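Local structure of phosphoacetylglucosamine mutase (Aspergillus lentulus, 5O9X) at residues 21-26 / 36-41; 48-53 / 78-83. The protein interconverts the 6-phosphate and 1-phosphate of N-acetylglucosamine, probably by way of a sugar bisphosphate intermediate. The protein carries 1 engineered substitution. One frame throughout, in Å; residues are numbered along the deposited sequence.

From the N terminus, the chain runs through helix 4-14 into the loop that holds residues 21-26, forms edge strand 32-35 and turns into helix 40-56. Contact 1 (21-26 / 36-41) closes this first short loop, laying the segment before the edge strand against the turn and helix start that follow it. Helix 40-56 then carries the chain to contact 2 (48-53 / 78-83), which closes a longer loop by setting the helix on strand 75-81, the neighbour of 32-35 in the sheet. The two loops follow in series, neither nested nor crossed; they share helix 40-56, and their centres lie about 18 Å apart.

Contact 1 of 2, residues 21-26 / 36-41; sequences EGKIFQ and ADLLNT
The aliphatic arm of Lys23 and the forked end of Leu38 meet in van der Waals contact, crossing at about a right angle. Lys23 CE lies 4.0 Å from Leu38 CD2 and 4.2 Å from Leu38 CD1, so that one methylene faces both methyls of the leucine. The lysine chain bends at its second torsion (chi2 -61°), and of its carbons it is CE, next to the ammonium, that passes the leucine methyls. The backbones themselves stay well apart, with 8.6 Å between Lys23 CA and Leu38 CA, and the side chains bridge the gap.

The second kind of contact is between an aromatic ring and oxygen atoms. Phe25 has CG beside its backbone N and opposite its carbonyl carbon (chi1 -54°), which swings the ring toward the segment 36-41. There CE1 stands 4.1 Å from the carbonyl O of Leu38, and on the other flank of the ring CE2 lies 4.4 Å from Thr41 OG1. Both oxygens approach obliquely. A further oxygen, Lys23 O, belongs to the ring's own segment and sits 4.0 Å above one face, displaced toward the rim.

In the fold, the contact brackets edge strand 32-35 of the alpha/beta/alpha domain I of the phosphohexomutase family: irregular chain leads into the strand, and a 3-10 turn, 36-38, leads out of it toward helix 40-56. Phe25 also touches Met34 of that strand and Asn101 of helix 91-101.

No hydrogen bond crosses between the segments. Within the turn, Leu39 N donates to Ala36 O at 3.2 Å. Arg140 of helix 138-151 supplies NH1 to both Ala36 O and Asn40 OD1, tying the turn and the helix start to a neighbouring helix.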
# COMPACT_ATOMS: atom_id res chain seq x y z
N GLU A 21 -21.74 21.63 -2.57
CA GLU A 21 -22.98 21.63 -1.80
C GLU A 21 -23.39 20.21 -1.51
O GLU A 21 -23.41 19.36 -2.39
CB GLU A 21 -24.11 22.35 -2.55
CG GLU A 21 -23.81 23.79 -2.91
CD GLU A 21 -24.92 24.72 -2.45
OE1 GLU A 21 -25.59 24.39 -1.44
OE2 GLU A 21 -25.11 25.76 -3.11
N GLY A 22 -23.70 19.96 -0.26
CA GLY A 22 -24.24 18.68 0.07
C GLY A 22 -23.26 17.52 0.25
O GLY A 22 -23.70 16.51 0.74
N LYS A 23 -21.97 17.64 -0.13
CA LYS A 23 -21.03 16.49 0.05
C LYS A 23 -20.58 16.40 1.49
O LYS A 23 -20.18 17.41 2.12
CB LYS A 23 -19.79 16.54 -0.84
CG LYS A 23 -20.06 16.89 -2.30
CD LYS A 23 -20.96 15.90 -3.04
CE LYS A 23 -20.82 16.10 -4.54
NZ LYS A 23 -21.53 15.03 -5.27
N ILE A 24 -20.66 15.18 2.01
CA ILE A 24 -20.12 14.83 3.31
C ILE A 24 -18.87 13.99 2.99
O ILE A 24 -18.94 13.10 2.18
CB ILE A 24 -21.15 14.04 4.15
CG1 ILE A 24 -22.36 14.97 4.59
CG2 ILE A 24 -20.47 13.34 5.33
CD1 ILE A 24 -23.66 14.26 4.94
N PHE A 25 -17.73 14.32 3.60
CA PHE A 25 -16.45 13.66 3.32
C PHE A 25 -16.13 12.63 4.40
O PHE A 25 -16.49 12.80 5.54
CB PHE A 25 -15.34 14.71 3.23
CG PHE A 25 -15.64 15.79 2.25
CD1 PHE A 25 -15.62 15.53 0.87
CD2 PHE A 25 -15.96 17.10 2.70
CE1 PHE A 25 -15.89 16.54 -0.05
CE2 PHE A 25 -16.25 18.10 1.76
CZ PHE A 25 -16.21 17.83 0.39
N GLN A 26 -15.50 11.52 4.00
CA GLN A 26 -15.10 10.51 4.96
C GLN A 26 -13.65 10.13 4.67
O GLN A 26 -13.22 10.15 3.51
CB GLN A 26 -16.05 9.30 4.90
CG GLN A 26 -16.37 8.88 3.47
CD GLN A 26 -17.19 7.59 3.34
OE1 GLN A 26 -18.41 7.57 3.61
NE2 GLN A 26 -16.52 6.48 2.88
N ALA A 36 -11.48 14.86 -8.46
CA ALA A 36 -10.50 15.90 -8.07
C ALA A 36 -11.17 17.27 -7.98
O ALA A 36 -10.70 18.12 -7.21
CB ALA A 36 -9.34 15.96 -9.04
N ASP A 37 -12.27 17.49 -8.73
CA ASP A 37 -12.93 18.84 -8.64
C ASP A 37 -13.62 19.08 -7.28
O ASP A 37 -14.02 20.22 -6.99
CB ASP A 37 -13.87 19.15 -9.82
CG ASP A 37 -14.99 18.13 -9.98
OD1 ASP A 37 -15.15 17.20 -9.13
OD2 ASP A 37 -15.73 18.24 -10.99
N LEU A 38 -13.76 18.04 -6.46
CA LEU A 38 -14.34 18.16 -5.12
C LEU A 38 -13.35 18.45 -4.01
O LEU A 38 -13.76 18.71 -2.86
CB LEU A 38 -15.09 16.90 -4.73
CG LEU A 38 -16.25 16.51 -5.64
CD1 LEU A 38 -16.84 15.14 -5.26
CD2 LEU A 38 -17.31 17.64 -5.75
N LEU A 39 -12.05 18.43 -4.34
CA LEU A 39 -11.02 18.35 -3.32
C LEU A 39 -10.48 19.65 -2.67
O LEU A 39 -9.86 19.57 -1.61
CB LEU A 39 -9.86 17.51 -3.85
CG LEU A 39 -10.19 16.02 -3.67
CD1 LEU A 39 -9.28 15.25 -4.64
CD2 LEU A 39 -9.98 15.57 -2.20
N ASN A 40 -10.71 20.85 -3.23
CA ASN A 40 -9.99 22.00 -2.64
C ASN A 40 -10.13 22.17 -1.10
O ASN A 40 -9.13 22.32 -0.37
CB ASN A 40 -10.46 23.31 -3.31
CG ASN A 40 -9.84 23.53 -4.67
OD1 ASN A 40 -8.94 22.77 -5.13
ND2 ASN A 40 -10.33 24.52 -5.35
N THR A 41 -11.38 22.17 -0.60
CA THR A 41 -11.57 22.50 0.81
C THR A 41 -11.04 21.36 1.70
O THR A 41 -10.59 21.58 2.82
CB THR A 41 -13.01 22.87 1.12
OG1 THR A 41 -13.89 21.74 0.96
CG2 THR A 41 -13.48 24.00 0.19

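Contact 2 of 2, residues 48-53 / 78-83; sequences LLATLR and VKLVDP
Helix-on-sheet packing in the alpha/beta/alpha domain I of the phosphohexomutases is the setting of this buried contact, in which helix 40-56 lies against strand 75-81. Over the strand the meeting is apolar. Leu80 turns its side chain to the helix and reaches Ala50 CB with CD2 at 4.0 Å; the small alanine lets the helix come near, with 7.4 Å between Ala50 CA and Leu80 CA. The other methyl of the leucine, CD1, faces Leu49 CD2 more loosely, at 4.4 Å.

One turn further along the helix, where the strand gives way to loop, the contact becomes ionic. Arg53 meets Asp82 side-on in a two-pronged salt bridge: NE donates to OD1 over 2.8 Å in a nearly straight bond (175°), and NH2 donates to OD2 over 2.9 Å. Both oxygens lie close to the guanidinium plane, but the carboxylate is turned 40° against it. OD1 is met on its syn side, somewhat out of the carboxylate plane, whereas OD2 is met from above that plane. The arginine leaves the helix with CG anti to the backbone N and then bends at chi2 (64°), which brings its NE edge to the aspartate. Burial would be expected to strengthen the attraction between the two charges.

Asp82 OD2 also accepts a hydrogen bond from the backbone N of Glu89, and Arg53 makes a cation-pi contact with Trp92 of helix 91-101. That helix adjoins the apolar part too, through Leu49, while Ile62 of the adjacent strand 61-66 touches both Arg53 and Asp82.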
# COMPACT_ATOMS: atom_id res chain seq x y z
N LEU A 48 -4.34 22.15 7.59
CA LEU A 48 -4.63 22.45 9.02
C LEU A 48 -4.34 21.30 9.98
O LEU A 48 -3.61 21.49 10.98
CB LEU A 48 -6.08 22.92 9.10
CG LEU A 48 -6.36 24.41 8.83
CD1 LEU A 48 -5.50 25.15 7.83
CD2 LEU A 48 -7.84 24.62 8.57
N LEU A 49 -4.84 20.10 9.66
CA LEU A 49 -4.58 18.90 10.46
C LEU A 49 -3.09 18.53 10.56
O LEU A 49 -2.62 18.21 11.65
CB LEU A 49 -5.38 17.73 9.93
CG LEU A 49 -5.30 16.60 10.97
CD1 LEU A 49 -6.15 16.88 12.20
CD2 LEU A 49 -5.71 15.31 10.36
N ALA A 50 -2.38 18.57 9.42
CA ALA A 50 -0.95 18.27 9.39
C ALA A 50 -0.21 19.21 10.35
O ALA A 50 0.73 18.78 11.00
CB ALA A 50 -0.35 18.38 7.95
N THR A 51 -0.59 20.47 10.36
CA THR A 51 0.06 21.48 11.27
C THR A 51 -0.16 21.04 12.76
O THR A 51 0.79 20.93 13.54
CB THR A 51 -0.51 22.90 11.09
OG1 THR A 51 -0.24 23.39 9.77
CG2 THR A 51 0.15 23.90 12.09
N LEU A 52 -1.41 20.72 13.10
CA LEU A 52 -1.74 20.27 14.45
C LEU A 52 -1.02 19.00 14.82
O LEU A 52 -0.59 18.85 16.00
CB LEU A 52 -3.26 20.08 14.63
CG LEU A 52 -4.08 21.39 14.55
CD1 LEU A 52 -5.54 21.09 14.85
CD2 LEU A 52 -3.59 22.50 15.50
N ARG A 53 -0.86 18.08 13.86
CA ARG A 53 -0.24 16.81 14.16
C ARG A 53 1.20 17.03 14.47
O ARG A 53 1.73 16.46 15.44
CB ARG A 53 -0.38 15.75 12.99
CG ARG A 53 0.24 14.38 13.29
CD ARG A 53 -0.48 13.72 14.45
NE ARG A 53 -0.06 12.35 14.65
CZ ARG A 53 -0.17 11.69 15.78
NH1 ARG A 53 -0.62 12.31 16.90
NH2 ARG A 53 0.18 10.42 15.79
N VAL A 78 -5.71 12.60 -0.62
CA VAL A 78 -4.63 13.13 0.25
C VAL A 78 -4.52 12.23 1.42
O VAL A 78 -5.52 12.09 2.18
CB VAL A 78 -4.92 14.54 0.86
CG1 VAL A 78 -3.65 15.24 1.17
CG2 VAL A 78 -5.71 15.41 -0.05
N LYS A 79 -3.33 11.60 1.50
CA LYS A 79 -2.87 10.72 2.61
C LYS A 79 -1.90 11.34 3.63
O LYS A 79 -0.84 11.88 3.23
CB LYS A 79 -2.08 9.59 1.98
CG LYS A 79 -2.23 8.38 2.85
CD LYS A 79 -1.61 7.16 2.24
CE LYS A 79 -0.13 7.16 2.49
NZ LYS A 79 0.37 5.85 2.01
N LEU A 80 -2.22 11.25 4.93
CA LEU A 80 -1.26 11.70 5.96
C LEU A 80 -0.22 10.63 6.42
O LEU A 80 -0.53 9.44 6.55
CB LEU A 80 -1.98 12.36 7.12
CG LEU A 80 -2.61 13.64 6.59
CD1 LEU A 80 -4.14 13.53 6.67
CD2 LEU A 80 -2.06 14.79 7.41
N VAL A 81 1.00 11.08 6.68
CA VAL A 81 2.13 10.22 7.05
C VAL A 81 2.68 10.71 8.40
O VAL A 81 3.13 11.82 8.51
CB VAL A 81 3.28 10.21 6.00
CG1 VAL A 81 4.37 9.17 6.40
CG2 VAL A 81 2.72 9.86 4.62
N ASP A 82 2.70 9.82 9.39
CA ASP A 82 3.18 10.14 10.76
C ASP A 82 4.72 10.01 10.78
O ASP A 82 5.34 9.47 9.81
CB ASP A 82 2.52 9.22 11.80
CG ASP A 82 1.36 9.88 12.56
OD1 ASP A 82 1.20 11.09 12.55
OD2 ASP A 82 0.58 9.17 13.24
N PRO A 83 5.36 10.41 11.90
CA PRO A 83 6.80 10.65 11.80
C PRO A 83 7.68 9.48 11.42
O PRO A 83 8.75 9.74 10.89
CB PRO A 83 7.16 11.12 13.25
CG PRO A 83 5.90 11.92 13.60
CD PRO A 83 4.84 10.90 13.21